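Local coordinates for glycerol-3-phosphate dehydrogenase [NAD(P)+] (PDB 3K96), which probably catalyses the NAD(P)H-dependent reduction of dihydroxyacetone phosphate to sn-glycerol 3-phosphate, the key precursor for phospholipid synthesis, at residues A33-G38 / C91-S96; I105-P108 / E114-T117; E210-V215 / E259-L264; N217-A222 / L244-R249. All coordinates share one frame; numbering follows the deposited sequence.

Overall arrangement
Contacts 1 and 2 lie in the N-terminal part of the chain, probably the nucleotide-binding one; contacts 3 and 4 lie in the helical C-terminal part, on the opposite side of the chain's centre. Contact 1 (strand 32-35 with helix 93-97) closes before contact 2 opens, where helix 109-119 folds back on the end of neighbouring strand 102-105. Their centres are about 10 Å apart, joined by a probable hydrogen bond from Val106 N to Leu35 O (2.7 Å) and by Val107 packing on Leu35 and Gly36. Contacts 3 and 4 follow, sharing helix 206-228, centres about 10 Å apart, contact 4 within the interval contact 3 spans. Centres of contacts 1 and 4 are about 32 Å apart, so the pairs form separate cores.

Contact 1: A33-G38 / C91-S96; sequences AILGAG and CDLKAS
Leu35 and Leu93 meet through their methyl ends, the two side chains crossing at about a right angle. Leu93 CD1 lies against both branches of Leu35, 3.8 Å from Leu35 CD2 and 4.0 Å from Leu35 CD1. Leu93 does not start out aimed at the strand; with its CG opposite the backbone N (chi1 -172°), the side chain brings CD1 round to it. Leu35 CD2 also reaches Ser96 OG at 4.1 Å, a packing contact, while Ala33 CB faces the carbonyl, 4.0 Å from Ser96 O.

The hydroxyl beside Leu35 is turned back on its own helix: Ser96 OG donates to Leu93 O at 2.7 Å, tilted 21° from the carbonyl plane, which fixes its rotation in a buried place. One turn earlier Asp92 caps the helix, its OD2 accepting from Ala95 N at 2.8 Å from above the carboxylate plane. Farther out, Arg56 NH1 binds Ser96 O, and Trp58 packs on both leucines. Val115 and Met119 of helix 109-119 add to the cover over Leu35. The backbone N atoms of Cys91 and Asp92 hold the sulfonate of a buffer molecule, probably from the crystallisation liquor.

Strand 32-35 runs straight into the glycine-rich turn with Gly36 and Gly38, consistent with the GxGxxG strand-turn-helix motif of a Rossmann-type dinucleotide-binding fold.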
# COMPACT_ATOMS: atom_id res chain seq x y z
N ALA A 33 -8.73 -31.74 -6.35
CA ALA A 33 -10.09 -31.24 -6.28
C ALA A 33 -10.10 -29.81 -5.74
O ALA A 33 -9.41 -29.51 -4.75
CB ALA A 33 -10.98 -32.15 -5.39
N ILE A 34 -10.85 -28.94 -6.41
CA ILE A 34 -11.05 -27.56 -5.95
C ILE A 34 -12.52 -27.39 -5.59
O ILE A 34 -13.39 -27.49 -6.45
CB ILE A 34 -10.63 -26.53 -7.02
CG1 ILE A 34 -9.11 -26.58 -7.21
CG2 ILE A 34 -11.11 -25.15 -6.61
CD1 ILE A 34 -8.57 -25.72 -8.33
N LEU A 35 -12.77 -27.14 -4.31
CA LEU A 35 -14.11 -26.98 -3.78
C LEU A 35 -14.41 -25.48 -3.68
O LEU A 35 -13.81 -24.77 -2.87
CB LEU A 35 -14.20 -27.64 -2.38
CG LEU A 35 -13.71 -29.10 -2.27
CD1 LEU A 35 -13.96 -29.67 -0.86
CD2 LEU A 35 -14.32 -30.01 -3.34
N GLY A 36 -15.33 -25.02 -4.52
CA GLY A 36 -15.69 -23.59 -4.61
C GLY A 36 -15.44 -23.10 -6.03
O GLY A 36 -14.28 -22.92 -6.46
N ALA A 37 -16.51 -22.87 -6.77
CA ALA A 37 -16.40 -22.45 -8.15
C ALA A 37 -16.67 -20.98 -8.34
O ALA A 37 -17.31 -20.56 -9.31
CB ALA A 37 -17.31 -23.31 -9.03
N GLY A 38 -16.22 -20.17 -7.38
CA GLY A 38 -16.31 -18.72 -7.52
C GLY A 38 -15.20 -18.31 -8.49
O GLY A 38 -14.51 -19.17 -9.10
N CYS A 91 -20.84 -31.84 -9.51
CA CYS A 91 -21.79 -31.26 -8.56
C CYS A 91 -21.89 -32.13 -7.31
O CYS A 91 -22.46 -31.71 -6.32
CB CYS A 91 -23.18 -31.04 -9.15
SG CYS A 91 -24.10 -32.54 -9.39
N ASP A 92 -21.34 -33.34 -7.36
CA ASP A 92 -21.38 -34.24 -6.21
C ASP A 92 -20.06 -34.20 -5.44
O ASP A 92 -19.00 -34.53 -5.99
CB ASP A 92 -21.69 -35.68 -6.65
CG ASP A 92 -21.77 -36.66 -5.46
OD1 ASP A 92 -22.46 -36.35 -4.46
OD2 ASP A 92 -21.14 -37.73 -5.53
N LEU A 93 -20.13 -33.85 -4.17
CA LEU A 93 -18.93 -33.73 -3.36
C LEU A 93 -18.22 -35.05 -3.25
O LEU A 93 -17.02 -35.14 -3.50
CB LEU A 93 -19.28 -33.23 -1.96
CG LEU A 93 -18.08 -32.89 -1.09
CD1 LEU A 93 -17.26 -31.79 -1.77
CD2 LEU A 93 -18.54 -32.47 0.29
N LYS A 94 -18.96 -36.09 -2.89
CA LYS A 94 -18.39 -37.42 -2.76
C LYS A 94 -17.68 -37.84 -4.04
O LYS A 94 -16.53 -38.29 -4.01
CB LYS A 94 -19.47 -38.44 -2.39
CG LYS A 94 -18.95 -39.89 -2.13
CD LYS A 94 -20.11 -40.81 -1.73
CE LYS A 94 -19.69 -42.27 -1.65
NZ LYS A 94 -18.67 -42.51 -0.59
N ALA A 95 -18.36 -37.69 -5.17
CA ALA A 95 -17.81 -38.07 -6.47
C ALA A 95 -16.56 -37.26 -6.79
O ALA A 95 -15.61 -37.76 -7.36
CB ALA A 95 -18.84 -37.86 -7.55
N SER A 96 -16.56 -35.98 -6.42
CA SER A 96 -15.41 -35.14 -6.74
C SER A 96 -14.17 -35.57 -5.95
O SER A 96 -13.04 -35.44 -6.44
CB SER A 96 -15.74 -33.66 -6.50
OG SER A 96 -15.89 -33.37 -5.12

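Contact 2: I105-P108 / E114-T117; sequences IVVP and EVIT
Val107 and Val115 reach toward each other, tip to tip, Val115 CG2 standing 3.9 Å from Val107 CG2 and 4.1 Å from Val107 CG1, so that one methyl faces a fork of two. Ile105 and Ile116 instead cross at about a right angle and touch through their ends, CD1 of Ile105 lying 3.6 Å from CD1 of Ile116. Ile116 leaves the helix setting off beside the 105-108 segment rather than at it; its bent chain, with chi2 at -58°, swings CD1 round to Ile105. All four residues are buried and no hydrogen bond crosses between the segments, so the two segments meet by apolar packing alone.

The chain leaves strand 102-105 at Ile105, passes through Val107 and Pro108, and enters helix 109-119, which folds back over the strand end as in a beta-alpha unit of a Rossmann-type fold. Phe112 and Met119 of the same helix also pack on Ile105. Behind Ile116 stands helix 143-151, with Val146, Val147 and Leu151, while Val106 turns to Trp40 and Leu44 of helix 39-49.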
# COMPACT_ATOMS: atom_id res chain seq x y z
N ILE A 105 -9.75 -25.84 -0.98
CA ILE A 105 -11.02 -25.21 -0.70
C ILE A 105 -10.96 -23.69 -0.95
O ILE A 105 -10.11 -23.02 -0.40
CB ILE A 105 -11.43 -25.42 0.78
CG1 ILE A 105 -11.46 -26.92 1.12
CG2 ILE A 105 -12.76 -24.73 1.05
CD1 ILE A 105 -11.75 -27.23 2.59
N VAL A 106 -11.90 -23.18 -1.74
CA VAL A 106 -11.94 -21.77 -2.08
C VAL A 106 -13.39 -21.24 -2.04
O VAL A 106 -13.85 -20.61 -2.97
CB VAL A 106 -11.33 -21.50 -3.48
CG1 VAL A 106 -11.06 -20.02 -3.66
CG2 VAL A 106 -10.01 -22.27 -3.67
N VAL A 107 -14.11 -21.51 -0.96
CA VAL A 107 -15.46 -21.01 -0.80
C VAL A 107 -15.42 -19.76 0.11
O VAL A 107 -14.41 -19.47 0.74
CB VAL A 107 -16.36 -22.10 -0.21
CG1 VAL A 107 -16.39 -23.32 -1.14
CG2 VAL A 107 -15.88 -22.52 1.17
N PRO A 108 -16.51 -19.00 0.16
CA PRO A 108 -16.45 -17.87 1.07
C PRO A 108 -16.28 -18.30 2.53
O PRO A 108 -16.65 -19.43 2.90
CB PRO A 108 -17.82 -17.19 0.87
CG PRO A 108 -18.22 -17.57 -0.50
CD PRO A 108 -17.74 -19.00 -0.65
N GLU A 114 -19.60 -25.14 6.78
CA GLU A 114 -20.52 -26.06 6.11
C GLU A 114 -19.80 -27.10 5.25
O GLU A 114 -20.12 -28.29 5.28
CB GLU A 114 -21.54 -25.30 5.25
CG GLU A 114 -22.68 -24.59 6.02
CD GLU A 114 -22.28 -23.31 6.74
OE1 GLU A 114 -21.16 -22.77 6.50
OE2 GLU A 114 -23.11 -22.83 7.53
N VAL A 115 -18.83 -26.63 4.46
CA VAL A 115 -18.08 -27.49 3.57
C VAL A 115 -17.24 -28.49 4.38
O VAL A 115 -17.22 -29.68 4.08
CB VAL A 115 -17.17 -26.70 2.62
CG1 VAL A 115 -16.40 -27.65 1.73
CG2 VAL A 115 -18.00 -25.74 1.79
N ILE A 116 -16.54 -28.01 5.41
CA ILE A 116 -15.73 -28.90 6.24
C ILE A 116 -16.63 -29.99 6.88
O ILE A 116 -16.28 -31.15 6.88
CB ILE A 116 -14.98 -28.12 7.32
CG1 ILE A 116 -13.84 -27.29 6.69
CG2 ILE A 116 -14.39 -29.05 8.38
CD1 ILE A 116 -12.80 -28.11 5.89
N THR A 117 -17.80 -29.59 7.37
CA THR A 117 -18.71 -30.52 7.98
C THR A 117 -19.07 -31.66 7.00
O THR A 117 -19.04 -32.84 7.36
CB THR A 117 -19.98 -29.80 8.47
OG1 THR A 117 -19.66 -28.87 9.53
CG2 THR A 117 -21.01 -30.81 9.00

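Contact 3: E210-V215 / E259-L264; sequences ELCGSV and ETLTGL
With SG opposite its carbonyl carbon and beside the backbone N (chi1 -78°), Cys212 sends its sulfur from helix 206-228 to the short helix 258-261. Leu261 answers with CG opposite its backbone N (chi1 -171°), a setting that carries CD1 over to the sulfur although the side chain first leaves the helix in another direction. The two meet at 4.2 Å, Cys212 SG to Leu261 CD1. Thr260 also approaches the sulfur, its methyl CG2 4.3 Å from Cys212 SG. Cys212 alone of its segment makes the contact, against two consecutive residues, and the meeting is small, loosely spaced and apolar, without a hydrogen bond between the segments. Of the three touching residues, Cys212 and Thr260 are buried, while Leu261 is partly exposed.

Thr260 divides its branches between two jobs: CG2 faces the cysteine, while OG1 is hydrogen-bonded to Asp205 OD2, just before the start of helix 206-228. That bond ties the short helix to the residue that leads into the longer one, a second, polar route beside the apolar one.

Met247 of helix 233-253 packs on both Cys212 and Leu261, so three helices converge near the sulfur, and Leu244 closes on Leu261 from the same helix. Beyond the short helix, Leu264 begins helix 264-275 and packs on strands 174-180 and 198-203, as well as on Thr241 of the second subunit, placing this corner beside the dimer interface.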
# COMPACT_ATOMS: atom_id res chain seq x y z
N GLU A 210 -3.22 -16.31 7.70
CA GLU A 210 -4.65 -16.40 7.89
C GLU A 210 -5.23 -15.13 8.49
O GLU A 210 -6.22 -14.63 8.03
CB GLU A 210 -5.00 -17.54 8.83
CG GLU A 210 -4.90 -18.92 8.22
CD GLU A 210 -5.21 -20.00 9.26
OE1 GLU A 210 -6.32 -20.53 9.25
OE2 GLU A 210 -4.36 -20.26 10.13
N LEU A 211 -4.63 -14.66 9.56
CA LEU A 211 -5.14 -13.50 10.23
C LEU A 211 -5.07 -12.22 9.37
O LEU A 211 -5.99 -11.41 9.39
CB LEU A 211 -4.46 -13.34 11.59
CG LEU A 211 -4.91 -14.43 12.58
CD1 LEU A 211 -4.05 -14.35 13.83
CD2 LEU A 211 -6.42 -14.29 12.93
N CYS A 212 -4.01 -12.09 8.58
CA CYS A 212 -3.89 -10.94 7.67
C CYS A 212 -5.04 -10.98 6.69
O CYS A 212 -5.68 -9.96 6.43
CB CYS A 212 -2.57 -10.99 6.89
SG CYS A 212 -1.17 -10.45 7.84
N GLY A 213 -5.28 -12.17 6.14
CA GLY A 213 -6.36 -12.33 5.19
C GLY A 213 -7.73 -12.13 5.80
O GLY A 213 -8.66 -11.78 5.12
N SER A 214 -7.87 -12.35 7.10
CA SER A 214 -9.19 -12.23 7.70
C SER A 214 -9.54 -10.77 8.05
O SER A 214 -10.67 -10.48 8.42
CB SER A 214 -9.28 -13.10 8.95
OG SER A 214 -8.54 -12.53 10.03
N VAL A 215 -8.57 -9.88 7.92
CA VAL A 215 -8.79 -8.47 8.23
C VAL A 215 -8.80 -7.53 7.00
O VAL A 215 -9.41 -6.49 7.04
CB VAL A 215 -7.72 -7.98 9.20
CG1 VAL A 215 -7.89 -6.49 9.50
CG2 VAL A 215 -7.80 -8.79 10.49
N GLU A 259 7.12 -10.31 9.45
CA GLU A 259 7.57 -10.55 8.09
C GLU A 259 6.36 -10.89 7.20
O GLU A 259 6.36 -10.62 5.99
CB GLU A 259 8.59 -11.70 8.04
CG GLU A 259 9.98 -11.39 8.64
CD GLU A 259 10.01 -11.30 10.16
OE1 GLU A 259 9.18 -11.97 10.82
OE2 GLU A 259 10.88 -10.58 10.70
N THR A 260 5.33 -11.48 7.80
CA THR A 260 4.13 -11.82 7.06
C THR A 260 3.34 -10.55 6.82
O THR A 260 2.79 -10.31 5.74
CB THR A 260 3.27 -12.84 7.80
OG1 THR A 260 4.04 -14.02 7.99
CG2 THR A 260 2.03 -13.17 7.01
N LEU A 261 3.32 -9.71 7.83
CA LEU A 261 2.58 -8.45 7.76
C LEU A 261 3.04 -7.52 6.62
O LEU A 261 2.22 -6.89 5.95
CB LEU A 261 2.72 -7.74 9.09
CG LEU A 261 1.88 -6.51 9.32
CD1 LEU A 261 0.37 -6.89 9.36
CD2 LEU A 261 2.36 -5.90 10.64
N THR A 262 4.34 -7.45 6.40
CA THR A 262 4.89 -6.60 5.36
C THR A 262 5.05 -7.36 4.04
O THR A 262 5.58 -6.81 3.07
CB THR A 262 6.25 -6.05 5.79
OG1 THR A 262 7.13 -7.15 6.09
CG2 THR A 262 6.12 -5.17 7.03
N GLY A 263 4.58 -8.61 4.01
CA GLY A 263 4.69 -9.44 2.79
C GLY A 263 3.44 -9.43 1.93
O GLY A 263 2.54 -8.62 2.11
N LEU A 264 3.39 -10.39 0.99
CA LEU A 264 2.28 -10.52 0.06
C LEU A 264 0.93 -10.72 0.70
O LEU A 264 -0.05 -10.12 0.24
CB LEU A 264 2.56 -11.67 -0.91
CG LEU A 264 3.73 -11.49 -1.87
CD1 LEU A 264 4.22 -12.84 -2.47
CD2 LEU A 264 3.34 -10.48 -2.98

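Contact 4: N217-A222 / L244-R249; sequences NILAIA and LTEMGR
Apolar packing between Leu219 and Met247 carries the contact. Leu219 CD1 lies 4.0 Å from Met247 CE, the side chains meeting at a slant. Met247 extends from its helix with CG opposite the backbone N and then bends at the sulfur (chi3 -70°), which turns its terminal methyl to the leucine. The other approaches are longer: Leu219 CD1 comes within 4.3 Å of the backbone at Leu244 N, and Leu219 CD2 within 4.5 Å of Glu246 OE1. One leucine thus spans the gap to three residues, its two methyls taking different neighbours.

Polar bonding belongs to the surroundings, since no hydrogen bond joins the two segments. Glu246 is buried, and both its carboxylate oxygens are used, OE1 with Thr328 OG1 and OE2 with Leu327 N near the start of helix 326-336, which holds the acid beside Leu219 and links helix 233-253 to a third helix.

The small interface is consistent with the wide spacing of the segment axes. These run nearly antiparallel, at 158°, and stay 11.3 Å apart at their closest, a distance that long side chains must bridge. Leu270 of helix 264-275 and Leu327 fill in around Leu219, and Leu267 of the second subunit packs on Leu244.

The side chain of Met247 lies about 4 Å from that of Lys216, the predicted proton acceptor. Met247 thus probably brings apolar packing close to the predicted active-site lysine, while the one buried acid of the contact is satisfied by helix 326-336.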
# COMPACT_ATOMS: atom_id res chain seq x y z
N ASN A 217 -10.37 -7.31 4.12
CA ASN A 217 -11.65 -6.87 3.54
C ASN A 217 -12.40 -5.90 4.43
O ASN A 217 -13.20 -5.12 3.95
CB ASN A 217 -12.54 -8.04 3.22
CG ASN A 217 -12.07 -8.82 2.02
OD1 ASN A 217 -11.41 -8.29 1.12
ND2 ASN A 217 -12.45 -10.08 1.97
N ILE A 218 -12.16 -5.98 5.73
CA ILE A 218 -12.72 -5.06 6.68
C ILE A 218 -12.08 -3.68 6.39
O ILE A 218 -12.76 -2.65 6.35
CB ILE A 218 -12.34 -5.46 8.13
CG1 ILE A 218 -12.85 -6.88 8.48
CG2 ILE A 218 -12.86 -4.41 9.11
CD1 ILE A 218 -12.31 -7.42 9.83
N LEU A 219 -10.78 -3.69 6.17
CA LEU A 219 -10.06 -2.44 5.87
C LEU A 219 -10.47 -1.89 4.50
O LEU A 219 -10.53 -0.68 4.30
CB LEU A 219 -8.55 -2.63 5.98
CG LEU A 219 -8.13 -3.14 7.38
CD1 LEU A 219 -6.61 -3.36 7.49
CD2 LEU A 219 -8.61 -2.21 8.48
N ALA A 220 -10.80 -2.79 3.57
CA ALA A 220 -11.28 -2.39 2.25
C ALA A 220 -12.60 -1.65 2.38
O ALA A 220 -12.85 -0.69 1.68
CB ALA A 220 -11.43 -3.63 1.35
N ILE A 221 -13.46 -2.10 3.30
CA ILE A 221 -14.72 -1.42 3.52
C ILE A 221 -14.43 -0.04 4.10
O ILE A 221 -14.97 0.95 3.62
CB ILE A 221 -15.66 -2.19 4.42
CG1 ILE A 221 -16.11 -3.50 3.75
CG2 ILE A 221 -16.90 -1.34 4.75
CD1 ILE A 221 -17.04 -4.34 4.66
N ALA A 222 -13.54 0.02 5.10
CA ALA A 222 -13.18 1.29 5.74
C ALA A 222 -12.62 2.29 4.73
O ALA A 222 -13.06 3.43 4.68
CB ALA A 222 -12.18 1.05 6.87
N LEU A 244 -2.86 -1.59 8.77
CA LEU A 244 -1.78 -2.55 8.92
C LEU A 244 -1.39 -2.66 10.40
O LEU A 244 -1.07 -3.75 10.89
CB LEU A 244 -0.57 -2.19 8.04
CG LEU A 244 0.39 -3.36 7.79
CD1 LEU A 244 -0.31 -4.38 6.86
CD2 LEU A 244 1.72 -2.95 7.19
N THR A 245 -1.43 -1.54 11.13
CA THR A 245 -1.12 -1.58 12.57
C THR A 245 -2.05 -2.51 13.36
O THR A 245 -1.59 -3.30 14.19
CB THR A 245 -1.14 -0.15 13.19
OG1 THR A 245 -0.15 0.66 12.53
CG2 THR A 245 -0.85 -0.19 14.69
N GLU A 246 -3.37 -2.44 13.13
CA GLU A 246 -4.25 -3.36 13.88
C GLU A 246 -4.18 -4.78 13.36
O GLU A 246 -4.37 -5.74 14.13
CB GLU A 246 -5.70 -2.85 14.02
CG GLU A 246 -6.53 -2.77 12.79
CD GLU A 246 -7.83 -1.99 13.05
OE1 GLU A 246 -8.92 -2.58 12.93
OE2 GLU A 246 -7.75 -0.78 13.39
N MET A 247 -3.90 -4.92 12.07
CA MET A 247 -3.72 -6.25 11.49
C MET A 247 -2.49 -6.86 12.23
O MET A 247 -2.53 -8.00 12.66
CB MET A 247 -3.47 -6.15 9.98
CG MET A 247 -3.29 -7.49 9.26
SD MET A 247 -2.87 -7.30 7.50
CE MET A 247 -4.40 -6.66 6.85
N GLY A 248 -1.44 -6.06 12.42
CA GLY A 248 -0.22 -6.54 13.09
C GLY A 248 -0.46 -6.94 14.54
O GLY A 248 0.12 -7.93 15.02
N ARG A 249 -1.32 -6.19 15.22
CA ARG A 249 -1.65 -6.48 16.62
C ARG A 249 -2.35 -7.84 16.74
O ARG A 249 -2.02 -8.66 17.61
CB ARG A 249 -2.53 -5.37 17.19
CG ARG A 249 -2.74 -5.49 18.68
CD ARG A 249 -3.43 -4.24 19.31
NE ARG A 249 -2.67 -3.01 19.08
CZ ARG A 249 -3.03 -2.03 18.27
NH1 ARG A 249 -2.24 -0.97 18.15
NH2 ARG A 249 -4.18 -2.07 17.59